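Chitinase (Chromobacterium violaceum, PDB 4TXG) probably hydrolyses the glycosidic bonds of chitin as a family 18 glycoside hydrolase, with associated carbohydrate binding. Local coordinates at residues A[290-302]-A[345-359]. Numbering follows the deposited sequence.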
loop_
_atom_site.group_PDB
_atom_site.type_symbol
_atom_site.label_atom_id
_atom_site.label_comp_id
_atom_site.label_asym_id
_atom_site.label_seq_id
_atom_site.Cartn_x
_atom_site.Cartn_y
_atom_site.Cartn_z
ATOM N N ILE A 290 -11.640 -3.092 18.883
ATOM C CA ILE A 290 -10.697 -3.909 18.112
ATOM C C ILE A 290 -11.055 -5.399 18.245
ATOM O O ILE A 290 -10.962 -6.165 17.277
ATOM C CB ILE A 290 -9.237 -3.643 18.560
ATOM C CG1 ILE A 290 -8.775 -2.263 18.068
ATOM C CG2 ILE A 290 -8.290 -4.726 18.037
ATOM C CD1 ILE A 290 -7.454 -1.759 18.715
ATOM N N ASN A 291 -11.493 -5.811 19.428
ATOM C CA ASN A 291 -11.938 -7.187 19.610
ATOM C C ASN A 291 -13.195 -7.487 18.801
ATOM O O ASN A 291 -13.299 -8.542 18.171
ATOM C CB ASN A 291 -12.199 -7.490 21.089
ATOM C CG ASN A 291 -10.923 -7.643 21.897
ATOM O OD1 ASN A 291 -9.821 -7.732 21.352
ATOM N ND2 ASN A 291 -11.071 -7.690 23.213
ATOM N N ALA A 292 -14.157 -6.567 18.821
ATOM C CA ALA A 292 -15.385 -6.763 18.056
ATOM C C ALA A 292 -15.078 -6.857 16.573
ATOM O O ALA A 292 -15.616 -7.716 15.861
ATOM C CB ALA A 292 -16.376 -5.630 18.319
ATOM N N PHE A 293 -14.212 -5.968 16.103
ATOM C CA PHE A 293 -13.860 -5.979 14.690
ATOM C C PHE A 293 -13.157 -7.282 14.303
ATOM O O PHE A 293 -13.515 -7.920 13.306
ATOM C CB PHE A 293 -12.970 -4.786 14.334
ATOM C CG PHE A 293 -12.545 -4.787 12.901
ATOM C CD1 PHE A 293 -13.422 -4.361 11.910
ATOM C CD2 PHE A 293 -11.296 -5.250 12.537
ATOM C CE1 PHE A 293 -13.041 -4.378 10.572
ATOM C CE2 PHE A 293 -10.909 -5.264 11.206
ATOM C CZ PHE A 293 -11.786 -4.829 10.229
ATOM N N SER A 294 -12.157 -7.668 15.085
ATOM C CA SER A 294 -11.353 -8.840 14.756
ATOM C C SER A 294 -12.190 -10.108 14.754
ATOM O O SER A 294 -12.089 -10.923 13.833
ATOM C CB SER A 294 -10.180 -8.962 15.725
ATOM O OG SER A 294 -9.342 -7.813 15.593
ATOM N N ASP A 295 -13.034 -10.274 15.764
ATOM C CA ASP A 295 -13.929 -11.433 15.778
ATOM C C ASP A 295 -14.882 -11.408 14.579
ATOM O O ASP A 295 -15.200 -12.461 14.014
ATOM C CB ASP A 295 -14.720 -11.486 17.082
ATOM C CG ASP A 295 -13.845 -11.831 18.289
ATOM O OD1 ASP A 295 -12.711 -12.331 18.104
ATOM O OD2 ASP A 295 -14.303 -11.616 19.431
ATOM N N SER A 296 -15.338 -10.216 14.188
ATOM C CA SER A 296 -16.261 -10.101 13.061
ATOM C C SER A 296 -15.557 -10.452 11.749
ATOM O O SER A 296 -16.189 -10.967 10.827
ATOM C CB SER A 296 -16.882 -8.695 12.975
ATOM O OG SER A 296 -15.982 -7.739 12.445
ATOM N N ALA A 297 -14.257 -10.184 11.667
ATOM C CA ALA A 297 -13.501 -10.495 10.457
ATOM C C ALA A 297 -13.376 -12.004 10.296
ATOM O O ALA A 297 -13.527 -12.534 9.194
ATOM C CB ALA A 297 -12.125 -9.836 10.490
ATOM N N VAL A 298 -13.102 -12.693 11.401
ATOM C CA VAL A 298 -13.056 -14.154 11.397
ATOM C C VAL A 298 -14.400 -14.723 10.925
ATOM O O VAL A 298 -14.444 -15.601 10.062
ATOM C CB VAL A 298 -12.704 -14.716 12.798
ATOM C CG1 VAL A 298 -12.955 -16.213 12.858
ATOM C CG2 VAL A 298 -11.247 -14.400 13.152
ATOM N N ALA A 299 -15.496 -14.204 11.467
ATOM C CA ALA A 299 -16.815 -14.725 11.115
ATOM C C ALA A 299 -17.134 -14.461 9.645
ATOM O O ALA A 299 -17.768 -15.286 8.978
ATOM C CB ALA A 299 -17.887 -14.109 12.007
ATOM N N PHE A 300 -16.706 -13.300 9.157
ATOM C CA PHE A 300 -16.950 -12.901 7.769
ATOM C C PHE A 300 -16.187 -13.795 6.797
ATOM O O PHE A 300 -16.748 -14.280 5.808
ATOM C CB PHE A 300 -16.548 -11.438 7.578
ATOM C CG PHE A 300 -16.944 -10.853 6.253
ATOM C CD1 PHE A 300 -16.107 -10.942 5.156
ATOM C CD2 PHE A 300 -18.147 -10.172 6.127
ATOM C CE1 PHE A 300 -16.478 -10.372 3.930
ATOM C CE2 PHE A 300 -18.521 -9.597 4.920
ATOM C CZ PHE A 300 -17.684 -9.693 3.828
ATOM N N LEU A 301 -14.904 -14.015 7.075
ATOM C CA LEU A 301 -14.097 -14.920 6.250
ATOM C C LEU A 301 -14.705 -16.326 6.177
ATOM O O LEU A 301 -14.768 -16.942 5.108
ATOM C CB LEU A 301 -12.675 -15.018 6.799
ATOM C CG LEU A 301 -11.844 -13.740 6.842
ATOM C CD1 LEU A 301 -10.377 -14.052 7.096
ATOM C CD2 LEU A 301 -12.013 -12.918 5.595
ATOM N N ARG A 302 -15.141 -16.831 7.327
ATOM C CA ARG A 302 -15.743 -18.156 7.389
ATOM C C ARG A 302 -17.058 -18.224 6.619
ATOM O O ARG A 302 -17.365 -19.235 5.988
ATOM C CB ARG A 302 -15.970 -18.564 8.849
ATOM C CG ARG A 302 -14.701 -19.007 9.539
ATOM C CD ARG A 302 -14.870 -19.100 11.042
ATOM N NE ARG A 302 -13.774 -19.845 11.655
ATOM C CZ ARG A 302 -13.543 -19.905 12.964
ATOM N NH1 ARG A 302 -14.327 -19.255 13.816
ATOM N NH2 ARG A 302 -12.525 -20.626 13.423
ATOM N N LEU A 345 -4.633 -3.015 16.610
ATOM C CA LEU A 345 -5.545 -3.603 15.635
ATOM C C LEU A 345 -4.883 -4.772 14.892
ATOM O O LEU A 345 -5.437 -5.866 14.811
ATOM C CB LEU A 345 -6.007 -2.539 14.629
ATOM C CG LEU A 345 -6.791 -3.087 13.438
ATOM C CD1 LEU A 345 -8.090 -3.722 13.923
ATOM C CD2 LEU A 345 -7.070 -1.996 12.403
ATOM N N LEU A 346 -3.682 -4.547 14.367
ATOM C CA LEU A 346 -3.024 -5.576 13.564
ATOM C C LEU A 346 -2.587 -6.767 14.412
ATOM O O LEU A 346 -2.685 -7.911 13.969
ATOM C CB LEU A 346 -1.824 -4.985 12.824
ATOM C CG LEU A 346 -2.185 -3.893 11.799
ATOM C CD1 LEU A 346 -0.948 -3.374 11.085
ATOM C CD2 LEU A 346 -3.213 -4.420 10.797
ATOM N N GLN A 347 -2.098 -6.508 15.625
ATOM C CA GLN A 347 -1.673 -7.599 16.503
ATOM C C GLN A 347 -2.863 -8.479 16.883
ATOM O O GLN A 347 -2.760 -9.710 16.916
ATOM C CB GLN A 347 -0.996 -7.065 17.772
ATOM C CG GLN A 347 -0.522 -8.194 18.675
ATOM C CD GLN A 347 0.415 -7.734 19.773
ATOM O OE1 GLN A 347 0.857 -6.584 19.793
ATOM N NE2 GLN A 347 0.733 -8.640 20.691
ATOM N N THR A 348 -4.003 -7.849 17.138
ATOM C CA THR A 348 -5.196 -8.585 17.540
ATOM C C THR A 348 -5.800 -9.341 16.362
ATOM O O THR A 348 -6.238 -10.487 16.496
ATOM C CB THR A 348 -6.251 -7.645 18.152
ATOM O OG1 THR A 348 -5.658 -6.914 19.233
ATOM C CG2 THR A 348 -7.440 -8.448 18.700
ATOM N N LEU A 349 -5.827 -8.703 15.204
ATOM C CA LEU A 349 -6.300 -9.364 13.996
ATOM C C LEU A 349 -5.446 -10.595 13.677
ATOM O O LEU A 349 -5.973 -11.654 13.339
ATOM C CB LEU A 349 -6.277 -8.372 12.845
ATOM C CG LEU A 349 -7.214 -8.470 11.648
ATOM C CD1 LEU A 349 -8.648 -8.756 12.045
ATOM C CD2 LEU A 349 -7.106 -7.120 10.929
ATOM N N ARG A 350 -4.131 -10.448 13.819
ATOM C CA ARG A 350 -3.183 -11.545 13.602
ATOM C C ARG A 350 -3.473 -12.701 14.551
ATOM O O ARG A 350 -3.530 -13.862 14.145
ATOM C CB ARG A 350 -1.742 -11.052 13.788
ATOM C CG ARG A 350 -0.664 -12.138 13.681
ATOM C CD ARG A 350 -0.304 -12.434 12.219
ATOM N NE ARG A 350 -1.251 -13.343 11.577
ATOM C CZ ARG A 350 -1.453 -13.406 10.262
ATOM N NH1 ARG A 350 -2.318 -14.289 9.768
ATOM N NH2 ARG A 350 -0.789 -12.585 9.443
ATOM N N ASP A 351 -3.679 -12.366 15.819
ATOM C CA ASP A 351 -3.995 -13.361 16.836
ATOM C C ASP A 351 -5.297 -14.107 16.512
ATOM O O ASP A 351 -5.345 -15.342 16.553
ATOM C CB ASP A 351 -4.098 -12.691 18.210
ATOM C CG ASP A 351 -4.442 -13.672 19.318
ATOM O OD1 ASP A 351 -5.636 -13.996 19.479
ATOM O OD2 ASP A 351 -3.513 -14.125 20.022
ATOM N N ARG A 352 -6.356 -13.370 16.182
ATOM C CA ARG A 352 -7.646 -14.015 15.959
ATOM C C ARG A 352 -7.630 -14.854 14.691
ATOM O O ARG A 352 -8.191 -15.955 14.659
ATOM C CB ARG A 352 -8.783 -12.991 15.872
ATOM C CG ARG A 352 -8.981 -12.180 17.139
ATOM C CD ARG A 352 -9.271 -13.043 18.361
ATOM N NE ARG A 352 -9.607 -12.180 19.493
ATOM C CZ ARG A 352 -8.717 -11.617 20.305
ATOM N NH1 ARG A 352 -7.415 -11.838 20.144
ATOM N NH2 ARG A 352 -9.129 -10.830 21.286
ATOM N N LEU A 353 -6.992 -14.339 13.644
ATOM C CA LEU A 353 -6.935 -15.088 12.394
ATOM C C LEU A 353 -6.009 -16.305 12.507
ATOM O O LEU A 353 -6.296 -17.349 11.917
ATOM C CB LEU A 353 -6.508 -14.187 11.241
ATOM C CG LEU A 353 -7.652 -13.322 10.696
ATOM C CD1 LEU A 353 -7.211 -12.633 9.428
ATOM C CD2 LEU A 353 -8.885 -14.155 10.437
ATOM N N ASP A 354 -4.916 -16.190 13.261
ATOM C CA ASP A 354 -4.048 -17.348 13.489
ATOM C C ASP A 354 -4.792 -18.458 14.230
ATOM O O ASP A 354 -4.687 -19.622 13.871
ATOM C CB ASP A 354 -2.789 -16.969 14.286
ATOM C CG ASP A 354 -1.725 -16.282 13.429
ATOM O OD1 ASP A 354 -1.888 -16.206 12.198
ATOM O OD2 ASP A 354 -0.717 -15.818 14.004
ATOM N N ARG A 355 -5.528 -18.099 15.280
ATOM C CA ARG A 355 -6.291 -19.097 16.029
ATOM C C ARG A 355 -7.387 -19.728 15.177
ATOM O O ARG A 355 -7.592 -20.943 15.230
ATOM C CB ARG A 355 -6.902 -18.477 17.281
ATOM C CG ARG A 355 -5.860 -18.030 18.280
ATOM C CD ARG A 355 -6.480 -17.437 19.531
ATOM N NE ARG A 355 -5.474 -16.676 20.264
ATOM C CZ ARG A 355 -4.615 -17.210 21.121
ATOM N NH1 ARG A 355 -3.723 -16.437 21.731
ATOM N NH2 ARG A 355 -4.653 -18.516 21.372
ATOM N N ALA A 356 -8.086 -18.909 14.394
ATOM C CA ALA A 356 -9.128 -19.414 13.496
ATOM C C ALA A 356 -8.535 -20.365 12.448
ATOM O O ALA A 356 -9.127 -21.396 12.127
ATOM C CB ALA A 356 -9.858 -18.257 12.814
ATOM N N ALA A 357 -7.364 -20.012 11.924
ATOM C CA ALA A 357 -6.686 -20.840 10.929
ATOM C C ALA A 357 -6.331 -22.208 11.509
ATOM O O ALA A 357 -6.495 -23.235 10.855
ATOM C CB ALA A 357 -5.427 -20.131 10.421
ATOM N N ALA A 358 -5.849 -22.215 12.746
ATOM C CA ALA A 358 -5.493 -23.460 13.404
ATOM C C ALA A 358 -6.733 -24.322 13.618
ATOM O O ALA A 358 -6.684 -25.545 13.470
ATOM C CB ALA A 358 -4.794 -23.181 14.728
ATOM N N GLN A 359 -7.846 -23.681 13.958
ATOM C CA GLN A 359 -9.103 -24.407 14.157
ATOM C C GLN A 359 -9.676 -24.937 12.844
ATOM O O GLN A 359 -10.237 -26.029 12.814
ATOM C CB GLN A 359 -10.144 -23.511 14.837
ATOM C CG GLN A 359 -9.760 -23.078 16.241
ATOM C CD GLN A 359 -10.435 -21.785 16.668
ATOM O OE1 GLN A 359 -11.259 -21.229 15.941
ATOM N NE2 GLN A 359 -10.082 -21.297 17.855
HETATM O O HOH W 1 -7.152 -6.223 21.536
HETATM O O HOH W 2 -12.042 -11.314 20.991
#
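The guanidinium of Arg352 has Thr348 CG2 over one face, while Asp295 OD1 meets it at the edge. That salt bridge includes a weak hydrogen bond, Arg352 NE to Asp295 OD1 at 3.4 Å, N-H...O angle 130°. Water 2 adds a second bridge: it accepts from Arg352 NH2 and donates to Asp295 OD2. Arg352 CG lies against Ser294 CB; beyond it a chi2 bend (-58°) turns the chain toward the start of helix 290-302, bringing NE to Asp295 and NH2 close to Asn291. Arg352 NH1 also bonds weakly to Asp351, which Arg355 grips side-on.

Val298 CG1 and Ala356 CB lie over the same face of the Arg302 guanidinium. At its edge, Arg302 NH2 donates to Gln359 OE1 at 2.9 Å, in both the guanidinium and carbonyl planes. Arg302 NE is salt-bridged to Asp360.

The Phe293 ring has Leu349 CD2 at its edge; Leu345 CD1 lies obliquely, 3.8 Å from Phe293 CD2. Further along the helices, Leu353 CD2 sits between Val298 CG2 (3.6 Å) and Leu301 CD1 (3.7 Å). Ser294 OG bonds back to Ile290 O, which satisfies this buried hydroxyl within its own helix.

The axes approach to 9.1 Å at -36°. These are neighbouring outer helices of the TIM barrel, whose parallel strands 308-312 and 365-371 lie beneath Leu349. The chemistry is layered: apolar packing faces the barrel; salt-bridged, polar and partly water-mediated links lie outside.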